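Local coordinates for protein kinase A regulatory subunit, putative (PDB 6FTF) that is the regulatory subunit of a cAMP-independent protein kinase A and holds the nucleoside analogue 7-cyano-7-deazainosine in two pockets, at residues Glu198-Tyr203 against Lys258-His263; His42-Ser47 against Phe264-Gly269; Glu184-Gly189 against Val254-Leu259; Arg151-Tyr156 against Gln176-Leu181. All blocks are in the same frame, centred on the assembly; numbering follows the deposited sequence.

Contact 1 of 4, residues Glu198-Tyr203 against Lys258-His263; sequences EGEWLY and KLNRRH
K258 crosses one face of the W201 indole. The lysine was modelled in two conformers, and one is described. CB leaves the strand on the sheet face that also carries W201 and Y203. CG is anti to the backbone N (chi1 -179°), and the chain stays extended to its tip. K258 CG comes 3.4 Å from W201 CE3 and also touches CE2 of the Y203 ring. K258 CD lies 3.9 Å from Y203 CE2. K258 CE then sits over the six-membered ring of W201, 3.4 Å from its centroid, in a CH-pi contact. K258 NZ ends over the same face at 4.3 Å from that centroid, a cation-pi pair. NZ is also salt-bridged to E184, and a water links it to Y203 OH. The opposite face of the indole carries N260 ND2 and E200 CG, both toward the rim. The N260 amide stands almost upright on the ring, with its plane 83° from it. N260 ND2 donates to the anti lone pair of E200 OE2 (2.9 Å). N260 OD1 accepts from R262 N, an Asx turn at the end of the strand. L202 and L259 occupy the other sheet face. Their backbones pair twice, with L202 N to L259 O at 2.9 Å and L259 N to L202 O at 2.8 Å. This is an antiparallel strand pair in the beta roll of the second cyclic nucleotide-binding domain.

Contact 2 of 4, residues His42-Ser47 against Phe264-Gly269; sequences HNVLFS and FEMCLG
M266 reaches V44 because its CG is anti to the backbone N (chi1 177°) and the rest of its chain is extended. V44 has chi1 -56°, which places CG1 anti to the carbonyl carbon and CG2 between the backbone N and that carbon. The nearest partners of the two methyls differ. The loop at 42-47, with its short 3-10 segment between helix 30-42 and helix 51-60, fits the N3A motif of the first cyclic nucleotide-binding domain. Helix 264-268 follows the last strand of the second domain, so the contact joins the two domains. V44 CG2 lies 3.4 Å from M266 CE, tighter than a usual carbon contact. V44 CG1 faces C267 SG. M266 and C267 each have two deposited conformers, so the closeness of these contacts is doubtful. The M266 side chain passes obliquely over that of N43. M266 SD lies 3.8 Å from N43 CA and 3.9 Å from N43 ND2. In the conformer described, V44 N makes a weak hydrogen bond to M266 SD (3.7 Å). N43 ND2 hydrogen-bonds to G106 O. N43 OD1 receives L45 N at 2.9 Å, an Asx turn that starts the 3-10 segment. S47 OG donates back to V44 O. At the side near H42, one water bridges the segments: it donates to H42 O at 3.0 Å and accepts from M266 N at 3.1 Å.

Contact 3 of 4, residues Glu184-Gly189 against Val254-Leu259; sequences EEFSPG and VITAKL
The ring of F186 meets T256 at its edge. T256 OG1 lies near the ring plane, 3.8 Å from F186 CE1, and the two side chains cross at about a right angle. The carboxylate of E184 is approached from above its plane: K258 NZ sits 38° out of it and is salt-bridged to E184 OE2 at 2.8 Å. The extended E184 chain (chi1 -173°) carries the acid out to this lysine. The carboxylate of E185, on the other sheet face, lies alongside I255, with E185 CD 3.7 Å from I255 CG1. E185 OE1 is hydrogen-bonded to H253 NE2. These residues pair strand 181-186, an outermost strand of its four-stranded antiparallel sheet, with strand 254-260 in the beta roll of the second cyclic nucleotide-binding domain. E184 with T256 and F186 with V254 are hydrogen-bonded pairs. E185 with I255 is the non-hydrogen-bonded pair between them. E184 O is gripped twice, by T256 N and T256 OG1, both at 2.9 Å and from opposite faces of its carbonyl plane. F186 N donates to V254 O at 2.8 Å, and V254 N returns a bond to F186 O.

Contact 4 of 4, residues Arg151-Tyr156 against Gln176-Leu181; sequences RRRETY and QLADAL
R152 lays its aliphatic part against the carbonyls of A178, D179 and L181. R152 CD is 3.3 Å from A178 O. The chain bends at chi3 (-57°), and the guanidinium reaches the other segment through two waters. One water takes the NE hydrogen and donates to L181 O. A second takes an NH1 hydrogen and donates to D179 OD1. R153 makes the direct salt bridge. Its side chain is extended from CG to NE and grips the D179 carboxylate side-on. R153 NE donates to D179 OD1 at 2.8 Å, nearly straight at 174°. R153 NH2 donates to D179 OD2, also at 2.8 Å. Both oxygens are met on their syn sides, from somewhat out of the carboxylate plane, and the two flat groups are turned 27° apart. R153 NH1 hydrogen-bonds to Y116 OH outside the segments. R153 CA comes within 4.2 Å of A178 CB. The R153-D179 bridge ties helix 149-160 to the segment at 176-181; the order of helices matches the N3A motif of the second cyclic nucleotide-binding domain. At T155, OG1 donates to R151 O one turn back, and CG2 covers one face of the Y156 ring. The opposite face of Y156 takes L181 CB, 3.9 Å from the ring centroid, as a CH-pi contact. R152 CG lies in the ring plane at its edge. Y156 OH hydrogen-bonds to S183 OG. Y156 CB touches A178 CB at 4.0 Å. A type I turn from A178 to L181 brings both residues to the Y156 side chain.

Contacts 1 and 3 use opposite edges of strand 254-260 and share K258 and L259; their centres are about 14 Å apart. Contact 2 follows on helix 264-268, which comes next in the chain, and its centre is about 11 Å from that of contact 1. R262 and H263 of contact 1 touch S47 of contact 2. Contact 4 packs against contacts 1 and 2: A180 lies on L259, and Q176 touches V44 and M266. The side chains of all four contacts stand off from the bound 7-cyano-7-deazainosine molecules. The nearest bound molecule is about 9 Å from the side chains of M266 and R153, and about 11 Å from that of T256.

Contact 1 of 4, residues Glu198-Tyr203 against Lys258-His263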
# COMPACT_ATOMS: atom_id res chain seq x y z
N GLU A 198 18.25 1.79 -5.09
CA GLU A 198 17.31 2.69 -4.45
C GLU A 198 16.51 2.01 -3.36
O GLU A 198 16.23 2.61 -2.31
CB GLU A 198 16.36 3.24 -5.52
CG GLU A 198 15.60 4.49 -5.14
CD GLU A 198 16.43 5.74 -5.27
OE1 GLU A 198 16.59 6.45 -4.25
OE2 GLU A 198 16.93 6.00 -6.38
N GLY A 199 16.10 0.79 -3.59
CA GLY A 199 15.38 0.10 -2.55
C GLY A 199 13.93 0.55 -2.54
O GLY A 199 13.50 1.36 -1.72
N GLU A 200 13.19 0.00 -3.49
CA GLU A 200 11.85 0.42 -3.85
C GLU A 200 10.82 -0.64 -3.50
O GLU A 200 9.61 -0.36 -3.60
CB GLU A 200 11.89 0.72 -5.37
CG GLU A 200 10.66 0.48 -6.23
CD GLU A 200 10.51 1.55 -7.28
OE1 GLU A 200 11.55 1.96 -7.84
OE2 GLU A 200 9.37 1.97 -7.57
N TRP A 201 11.25 -1.82 -3.06
CA TRP A 201 10.38 -2.98 -3.01
C TRP A 201 10.55 -3.76 -1.72
O TRP A 201 11.67 -4.06 -1.30
CB TRP A 201 10.72 -3.91 -4.17
CG TRP A 201 10.47 -3.32 -5.52
CD1 TRP A 201 11.41 -2.91 -6.42
CD2 TRP A 201 9.20 -3.10 -6.13
NE1 TRP A 201 10.79 -2.45 -7.57
CE2 TRP A 201 9.43 -2.56 -7.41
CE3 TRP A 201 7.88 -3.33 -5.72
CZ2 TRP A 201 8.39 -2.22 -8.28
CZ3 TRP A 201 6.85 -2.99 -6.59
CH2 TRP A 201 7.11 -2.46 -7.85
N LEU A 202 9.42 -4.12 -1.12
CA LEU A 202 9.37 -4.99 0.04
C LEU A 202 8.77 -6.31 -0.41
O LEU A 202 7.78 -6.33 -1.14
CB LEU A 202 8.55 -4.35 1.16
CG LEU A 202 8.44 -5.09 2.50
CD1 LEU A 202 8.21 -4.10 3.64
CD2 LEU A 202 7.33 -6.11 2.47
N TYR A 203 9.37 -7.41 0.01
CA TYR A 203 8.96 -8.74 -0.40
C TYR A 203 8.58 -9.54 0.83
O TYR A 203 9.31 -9.54 1.83
CB TYR A 203 10.12 -9.46 -1.12
CG TYR A 203 10.58 -8.78 -2.38
CD1 TYR A 203 11.53 -7.79 -2.33
CD2 TYR A 203 10.07 -9.13 -3.61
CE1 TYR A 203 11.95 -7.16 -3.48
CE2 TYR A 203 10.48 -8.51 -4.76
CZ TYR A 203 11.42 -7.53 -4.69
OH TYR A 203 11.84 -6.89 -5.85
N LYS A 258 4.97 -8.84 -3.36
CA LYS A 258 5.82 -7.66 -3.57
C LYS A 258 4.98 -6.40 -3.35
O LYS A 258 3.89 -6.28 -3.91
CB LYS A 258 6.29 -7.76 -5.03
CG LYS A 258 7.21 -6.71 -5.59
CD LYS A 258 7.61 -7.10 -7.01
CE LYS A 258 8.62 -6.12 -7.60
NZ LYS A 258 9.02 -6.51 -8.97
N LEU A 259 5.51 -5.47 -2.56
CA LEU A 259 4.87 -4.20 -2.23
C LEU A 259 5.79 -3.04 -2.59
O LEU A 259 6.97 -3.04 -2.21
CB LEU A 259 4.65 -4.18 -0.72
CG LEU A 259 4.04 -2.92 -0.16
CD1 LEU A 259 2.59 -2.76 -0.57
CD2 LEU A 259 4.16 -2.89 1.36
N ASN A 260 5.27 -2.06 -3.30
CA ASN A 260 6.06 -0.88 -3.61
C ASN A 260 6.14 0.09 -2.44
O ASN A 260 5.19 0.27 -1.68
CB ASN A 260 5.50 -0.17 -4.84
CG ASN A 260 6.45 0.88 -5.39
OD1 ASN A 260 6.39 2.06 -5.04
ND2 ASN A 260 7.39 0.44 -6.20
N ARG A 261 7.29 0.77 -2.35
CA ARG A 261 7.53 1.73 -1.28
C ARG A 261 6.45 2.80 -1.20
O ARG A 261 6.15 3.27 -0.12
CB ARG A 261 8.91 2.37 -1.49
CG ARG A 261 9.41 3.17 -0.33
CD ARG A 261 10.83 3.60 -0.61
NE ARG A 261 11.39 4.35 0.49
CZ ARG A 261 12.62 4.86 0.49
NH1 ARG A 261 13.42 4.68 -0.55
NH2 ARG A 261 13.05 5.56 1.53
N ARG A 262 5.86 3.18 -2.33
CA ARG A 262 4.84 4.24 -2.29
C ARG A 262 3.61 3.84 -1.50
O ARG A 262 2.86 4.72 -1.07
CB ARG A 262 4.45 4.69 -3.70
CG ARG A 262 3.77 3.66 -4.55
CD ARG A 262 3.87 3.99 -6.06
NE ARG A 262 3.43 2.91 -6.97
CZ ARG A 262 2.25 2.86 -7.59
NH1 ARG A 262 1.34 3.80 -7.41
NH2 ARG A 262 1.98 1.85 -8.40
N HIS A 263 3.39 2.54 -1.29
CA HIS A 263 2.24 2.05 -0.55
C HIS A 263 2.59 1.61 0.85
O HIS A 263 1.71 1.18 1.61
CB HIS A 263 1.61 0.89 -1.32
CG HIS A 263 1.12 1.29 -2.66
ND1 HIS A 263 1.51 0.66 -3.82
CD2 HIS A 263 0.29 2.30 -3.04
CE1 HIS A 263 0.93 1.25 -4.85
NE2 HIS A 263 0.20 2.25 -4.40
O HOH W 1 8.04 4.08 -5.66
O HOH W 2 11.53 -7.43 -8.26

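Contact 2 of 4, residues His42-Ser47 against Phe264-Gly269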
# COMPACT_ATOMS: atom_id res chain seq x y z
N HIS A 42 -0.35 6.99 -3.95
CA HIS A 42 -0.03 6.45 -2.65
C HIS A 42 -1.19 5.71 -2.00
O HIS A 42 -1.04 5.18 -0.91
CB HIS A 42 0.48 7.55 -1.72
CG HIS A 42 1.81 8.09 -2.14
ND1 HIS A 42 1.96 9.01 -3.15
CD2 HIS A 42 3.06 7.78 -1.73
CE1 HIS A 42 3.24 9.27 -3.32
NE2 HIS A 42 3.93 8.54 -2.47
N ASN A 43 -2.34 5.65 -2.66
CA ASN A 43 -3.51 4.97 -2.12
C ASN A 43 -3.67 3.62 -2.80
O ASN A 43 -3.67 3.52 -4.03
CB ASN A 43 -4.76 5.82 -2.33
CG ASN A 43 -5.99 5.19 -1.72
OD1 ASN A 43 -6.47 4.17 -2.20
ND2 ASN A 43 -6.51 5.80 -0.66
N VAL A 44 -3.82 2.57 -1.99
CA VAL A 44 -3.76 1.21 -2.50
C VAL A 44 -4.84 0.88 -3.52
O VAL A 44 -4.67 -0.08 -4.28
CB VAL A 44 -3.78 0.17 -1.37
CG1 VAL A 44 -2.66 0.41 -0.39
CG2 VAL A 44 -5.15 0.12 -0.70
N LEU A 45 -5.96 1.61 -3.56
CA LEU A 45 -7.02 1.28 -4.51
C LEU A 45 -6.60 1.52 -5.95
O LEU A 45 -7.27 1.01 -6.85
CB LEU A 45 -8.25 2.13 -4.23
CG LEU A 45 -8.95 1.85 -2.90
CD1 LEU A 45 -9.99 2.91 -2.60
CD2 LEU A 45 -9.58 0.47 -2.88
N PHE A 46 -5.53 2.27 -6.18
CA PHE A 46 -5.08 2.64 -7.52
C PHE A 46 -3.74 2.02 -7.87
O PHE A 46 -3.12 2.41 -8.87
CB PHE A 46 -5.04 4.16 -7.64
CG PHE A 46 -6.31 4.83 -7.17
CD1 PHE A 46 -7.38 5.02 -8.01
CD2 PHE A 46 -6.43 5.21 -5.86
CE1 PHE A 46 -8.54 5.60 -7.55
CE2 PHE A 46 -7.59 5.79 -5.39
CZ PHE A 46 -8.64 5.98 -6.23
N SER A 47 -3.31 1.02 -7.10
CA SER A 47 -1.94 0.53 -7.14
C SER A 47 -1.48 0.09 -8.53
O SER A 47 -0.30 0.25 -8.86
CB SER A 47 -1.77 -0.67 -6.21
OG SER A 47 -1.96 -0.30 -4.87
N PHE A 264 3.85 1.74 1.26
CA PHE A 264 4.30 1.20 2.54
C PHE A 264 3.57 1.86 3.70
O PHE A 264 3.09 1.18 4.61
CB PHE A 264 5.81 1.40 2.65
CG PHE A 264 6.41 0.96 3.95
CD1 PHE A 264 6.48 -0.37 4.29
CD2 PHE A 264 6.95 1.90 4.82
CE1 PHE A 264 7.06 -0.77 5.48
CE2 PHE A 264 7.54 1.50 6.00
CZ PHE A 264 7.59 0.16 6.33
N GLU A 265 3.52 3.19 3.72
CA GLU A 265 2.89 3.89 4.83
C GLU A 265 1.44 3.48 4.99
O GLU A 265 0.98 3.16 6.09
CB GLU A 265 3.00 5.40 4.61
CG GLU A 265 2.47 6.22 5.77
CD GLU A 265 3.28 6.00 7.04
OE1 GLU A 265 4.51 5.85 6.93
OE2 GLU A 265 2.68 5.97 8.13
N MET A 266 0.69 3.45 3.88
CA MET A 266 -0.73 3.15 3.99
C MET A 266 -0.96 1.72 4.47
O MET A 266 -1.83 1.48 5.32
CB MET A 266 -1.47 3.40 2.68
CG MET A 266 -2.95 3.01 2.76
SD MET A 266 -4.00 3.77 1.49
CE MET A 266 -5.36 2.65 1.61
N CYS A 267 -0.23 0.77 3.93
CA CYS A 267 -0.49 -0.66 4.15
C CYS A 267 0.12 -1.18 5.44
O CYS A 267 -0.43 -2.06 6.10
CB CYS A 267 0.17 -1.47 3.03
SG CYS A 267 -0.55 -1.24 1.45
N LEU A 268 1.33 -0.71 5.73
CA LEU A 268 2.10 -1.29 6.82
C LEU A 268 2.37 -0.30 7.94
O LEU A 268 3.00 -0.67 8.93
CB LEU A 268 3.41 -1.91 6.31
CG LEU A 268 3.22 -3.13 5.41
CD1 LEU A 268 4.58 -3.67 5.02
CD2 LEU A 268 2.38 -4.23 6.07
N GLY A 269 1.86 0.92 7.83
CA GLY A 269 1.94 1.89 8.90
C GLY A 269 1.63 1.30 10.26
O GLY A 269 2.35 1.52 11.24
O HOH W 3 1.06 4.91 1.18

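Contact 3 of 4, residues Glu184-Gly189 against Val254-Leu259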
# COMPACT_ATOMS: atom_id res chain seq x y z
N GLU A 184 5.99 -12.27 -7.53
CA GLU A 184 7.17 -12.45 -8.37
C GLU A 184 7.88 -13.69 -7.88
O GLU A 184 8.02 -13.90 -6.67
CB GLU A 184 8.10 -11.23 -8.29
CG GLU A 184 9.24 -11.36 -9.28
CD GLU A 184 10.06 -10.10 -9.44
OE1 GLU A 184 10.93 -10.09 -10.35
OE2 GLU A 184 9.87 -9.13 -8.69
N GLU A 185 8.34 -14.50 -8.83
CA GLU A 185 9.04 -15.74 -8.54
C GLU A 185 10.50 -15.62 -8.98
O GLU A 185 10.83 -14.88 -9.91
CB GLU A 185 8.37 -16.93 -9.24
CG GLU A 185 6.90 -17.04 -8.89
CD GLU A 185 6.28 -18.41 -9.19
OE1 GLU A 185 7.01 -19.40 -9.41
OE2 GLU A 185 5.03 -18.48 -9.18
N PHE A 186 11.35 -16.36 -8.28
CA PHE A 186 12.80 -16.33 -8.49
C PHE A 186 13.33 -17.75 -8.49
O PHE A 186 12.98 -18.54 -7.61
CB PHE A 186 13.49 -15.53 -7.39
CG PHE A 186 13.03 -14.09 -7.31
CD1 PHE A 186 11.95 -13.73 -6.52
CD2 PHE A 186 13.65 -13.10 -8.04
CE1 PHE A 186 11.53 -12.43 -6.45
CE2 PHE A 186 13.22 -11.80 -7.98
CZ PHE A 186 12.15 -11.47 -7.19
N SER A 187 14.18 -18.06 -9.45
CA SER A 187 14.87 -19.33 -9.44
C SER A 187 16.08 -19.26 -8.51
O SER A 187 16.58 -18.18 -8.21
CB SER A 187 15.30 -19.73 -10.85
OG SER A 187 15.95 -18.68 -11.52
N PRO A 188 16.58 -20.41 -8.06
CA PRO A 188 17.75 -20.40 -7.17
C PRO A 188 18.89 -19.62 -7.81
O PRO A 188 19.21 -19.81 -8.98
CB PRO A 188 18.11 -21.88 -7.02
CG PRO A 188 16.89 -22.62 -7.36
CD PRO A 188 16.12 -21.79 -8.33
N GLY A 189 19.53 -18.77 -7.03
CA GLY A 189 20.64 -17.97 -7.50
C GLY A 189 20.26 -16.64 -8.11
O GLY A 189 21.15 -15.82 -8.35
N VAL A 254 11.85 -19.44 -5.14
CA VAL A 254 11.20 -18.54 -4.21
C VAL A 254 9.99 -17.91 -4.87
O VAL A 254 10.04 -17.50 -6.03
CB VAL A 254 12.17 -17.45 -3.71
CG1 VAL A 254 11.43 -16.32 -2.98
CG2 VAL A 254 13.24 -18.05 -2.83
N ILE A 255 8.89 -17.82 -4.13
CA ILE A 255 7.73 -17.06 -4.54
C ILE A 255 7.54 -15.95 -3.53
O ILE A 255 7.55 -16.22 -2.32
CB ILE A 255 6.46 -17.94 -4.61
CG1 ILE A 255 6.67 -19.10 -5.58
CG2 ILE A 255 5.25 -17.11 -5.02
CD1 ILE A 255 5.52 -20.09 -5.65
N THR A 256 7.38 -14.73 -4.00
CA THR A 256 7.18 -13.57 -3.14
C THR A 256 5.89 -12.85 -3.48
O THR A 256 5.41 -12.89 -4.62
CB THR A 256 8.32 -12.53 -3.26
OG1 THR A 256 8.32 -11.92 -4.55
CG2 THR A 256 9.68 -13.13 -2.98
N ALA A 257 5.36 -12.17 -2.47
CA ALA A 257 4.42 -11.08 -2.64
C ALA A 257 5.22 -9.80 -2.48
O ALA A 257 6.04 -9.69 -1.57
CB ALA A 257 3.29 -11.12 -1.62
N LYS A 258 4.97 -8.84 -3.36
CA LYS A 258 5.82 -7.66 -3.57
C LYS A 258 4.98 -6.40 -3.35
O LYS A 258 3.89 -6.28 -3.91
CB LYS A 258 6.29 -7.76 -5.03
CG LYS A 258 7.21 -6.71 -5.59
CD LYS A 258 7.61 -7.10 -7.01
CE LYS A 258 8.62 -6.12 -7.60
NZ LYS A 258 9.02 -6.51 -8.97
N LEU A 259 5.51 -5.47 -2.56
CA LEU A 259 4.87 -4.20 -2.23
C LEU A 259 5.79 -3.04 -2.59
O LEU A 259 6.97 -3.04 -2.21
CB LEU A 259 4.65 -4.18 -0.72
CG LEU A 259 4.04 -2.92 -0.16
CD1 LEU A 259 2.59 -2.76 -0.57
CD2 LEU A 259 4.16 -2.89 1.36

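Contact 4 of 4, residues Arg151-Tyr156 against Gln176-Leu181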
# COMPACT_ATOMS: atom_id res chain seq x y z
N ARG A 151 -10.16 -10.58 -7.28
CA ARG A 151 -9.23 -11.67 -7.53
C ARG A 151 -7.93 -11.46 -6.78
O ARG A 151 -7.36 -12.42 -6.24
CB ARG A 151 -8.97 -11.77 -9.04
CG ARG A 151 -7.92 -12.78 -9.44
CD ARG A 151 -7.66 -12.70 -10.95
NE ARG A 151 -6.67 -13.68 -11.40
CZ ARG A 151 -6.95 -14.94 -11.73
NH1 ARG A 151 -8.20 -15.40 -11.68
NH2 ARG A 151 -5.98 -15.74 -12.13
N ARG A 152 -7.43 -10.23 -6.77
CA ARG A 152 -6.18 -9.95 -6.08
C ARG A 152 -6.32 -10.20 -4.59
O ARG A 152 -5.46 -10.81 -3.96
CB ARG A 152 -5.75 -8.51 -6.37
CG ARG A 152 -4.38 -8.15 -5.80
CD ARG A 152 -4.00 -6.71 -6.06
NE ARG A 152 -4.02 -6.38 -7.49
CZ ARG A 152 -4.96 -5.66 -8.10
NH1 ARG A 152 -5.97 -5.11 -7.44
NH2 ARG A 152 -4.86 -5.44 -9.40
N ARG A 153 -7.43 -9.75 -4.01
CA ARG A 153 -7.68 -10.04 -2.60
C ARG A 153 -7.74 -11.54 -2.34
O ARG A 153 -7.19 -12.02 -1.34
CB ARG A 153 -8.95 -9.31 -2.14
CG ARG A 153 -8.72 -7.80 -1.97
CD ARG A 153 -10.03 -7.04 -1.83
NE ARG A 153 -9.74 -5.68 -1.40
CZ ARG A 153 -10.34 -5.04 -0.41
NH1 ARG A 153 -11.39 -5.57 0.21
NH2 ARG A 153 -9.91 -3.84 -0.07
N GLU A 154 -8.39 -12.31 -3.22
CA GLU A 154 -8.43 -13.77 -3.08
C GLU A 154 -7.04 -14.37 -3.15
O GLU A 154 -6.75 -15.38 -2.50
CB GLU A 154 -9.27 -14.39 -4.20
CG GLU A 154 -10.74 -14.35 -3.99
CD GLU A 154 -11.16 -14.89 -2.63
OE1 GLU A 154 -10.86 -16.07 -2.36
OE2 GLU A 154 -11.77 -14.13 -1.84
N THR A 155 -6.17 -13.80 -3.96
CA THR A 155 -4.83 -14.36 -4.15
C THR A 155 -4.05 -14.33 -2.85
O THR A 155 -3.30 -15.27 -2.57
CB THR A 155 -4.10 -13.58 -5.25
OG1 THR A 155 -4.81 -13.75 -6.48
CG2 THR A 155 -2.67 -14.06 -5.44
N TYR A 156 -4.23 -13.28 -2.04
CA TYR A 156 -3.36 -13.08 -0.89
C TYR A 156 -3.98 -13.26 0.48
O TYR A 156 -3.23 -13.49 1.44
CB TYR A 156 -2.68 -11.70 -0.95
CG TYR A 156 -1.87 -11.53 -2.20
CD1 TYR A 156 -0.70 -12.24 -2.41
CD2 TYR A 156 -2.31 -10.70 -3.21
CE1 TYR A 156 0.01 -12.11 -3.60
CE2 TYR A 156 -1.61 -10.57 -4.38
CZ TYR A 156 -0.46 -11.28 -4.57
OH TYR A 156 0.22 -11.17 -5.77
N GLN A 176 -6.38 -4.36 2.70
CA GLN A 176 -5.74 -3.14 2.21
C GLN A 176 -4.31 -3.40 1.76
O GLN A 176 -3.86 -2.85 0.74
CB GLN A 176 -5.81 -2.08 3.32
CG GLN A 176 -5.11 -0.77 3.12
CD GLN A 176 -5.50 0.18 4.22
OE1 GLN A 176 -5.01 0.09 5.36
NE2 GLN A 176 -6.44 1.03 3.92
N LEU A 177 -3.59 -4.25 2.48
CA LEU A 177 -2.27 -4.69 2.02
C LEU A 177 -2.40 -5.49 0.72
O LEU A 177 -1.65 -5.27 -0.24
CB LEU A 177 -1.59 -5.49 3.13
CG LEU A 177 -0.29 -6.17 2.74
CD1 LEU A 177 0.77 -5.19 2.29
CD2 LEU A 177 0.20 -6.98 3.91
N ALA A 178 -3.33 -6.44 0.67
CA ALA A 178 -3.50 -7.26 -0.52
C ALA A 178 -3.73 -6.41 -1.76
O ALA A 178 -3.27 -6.76 -2.86
CB ALA A 178 -4.66 -8.23 -0.35
N ASP A 179 -4.47 -5.29 -1.62
CA ASP A 179 -4.75 -4.40 -2.75
C ASP A 179 -3.48 -3.92 -3.44
O ASP A 179 -3.53 -3.55 -4.61
CB ASP A 179 -5.51 -3.17 -2.25
CG ASP A 179 -6.98 -3.41 -1.96
OD1 ASP A 179 -7.61 -4.25 -2.64
OD2 ASP A 179 -7.52 -2.72 -1.05
N ALA A 180 -2.37 -3.86 -2.72
CA ALA A 180 -1.11 -3.30 -3.22
C ALA A 180 -0.08 -4.36 -3.56
O ALA A 180 1.04 -4.01 -3.95
CB ALA A 180 -0.53 -2.31 -2.19
N LEU A 181 -0.42 -5.65 -3.47
CA LEU A 181 0.56 -6.72 -3.70
C LEU A 181 0.47 -7.27 -5.11
O LEU A 181 -0.61 -7.38 -5.70
CB LEU A 181 0.35 -7.87 -2.71
CG LEU A 181 0.62 -7.56 -1.25
CD1 LEU A 181 0.26 -8.76 -0.40
CD2 LEU A 181 2.05 -7.17 -1.01
O HOH W 4 -7.13 -5.80 -4.82
O HOH W 5 -1.60 -7.82 -8.19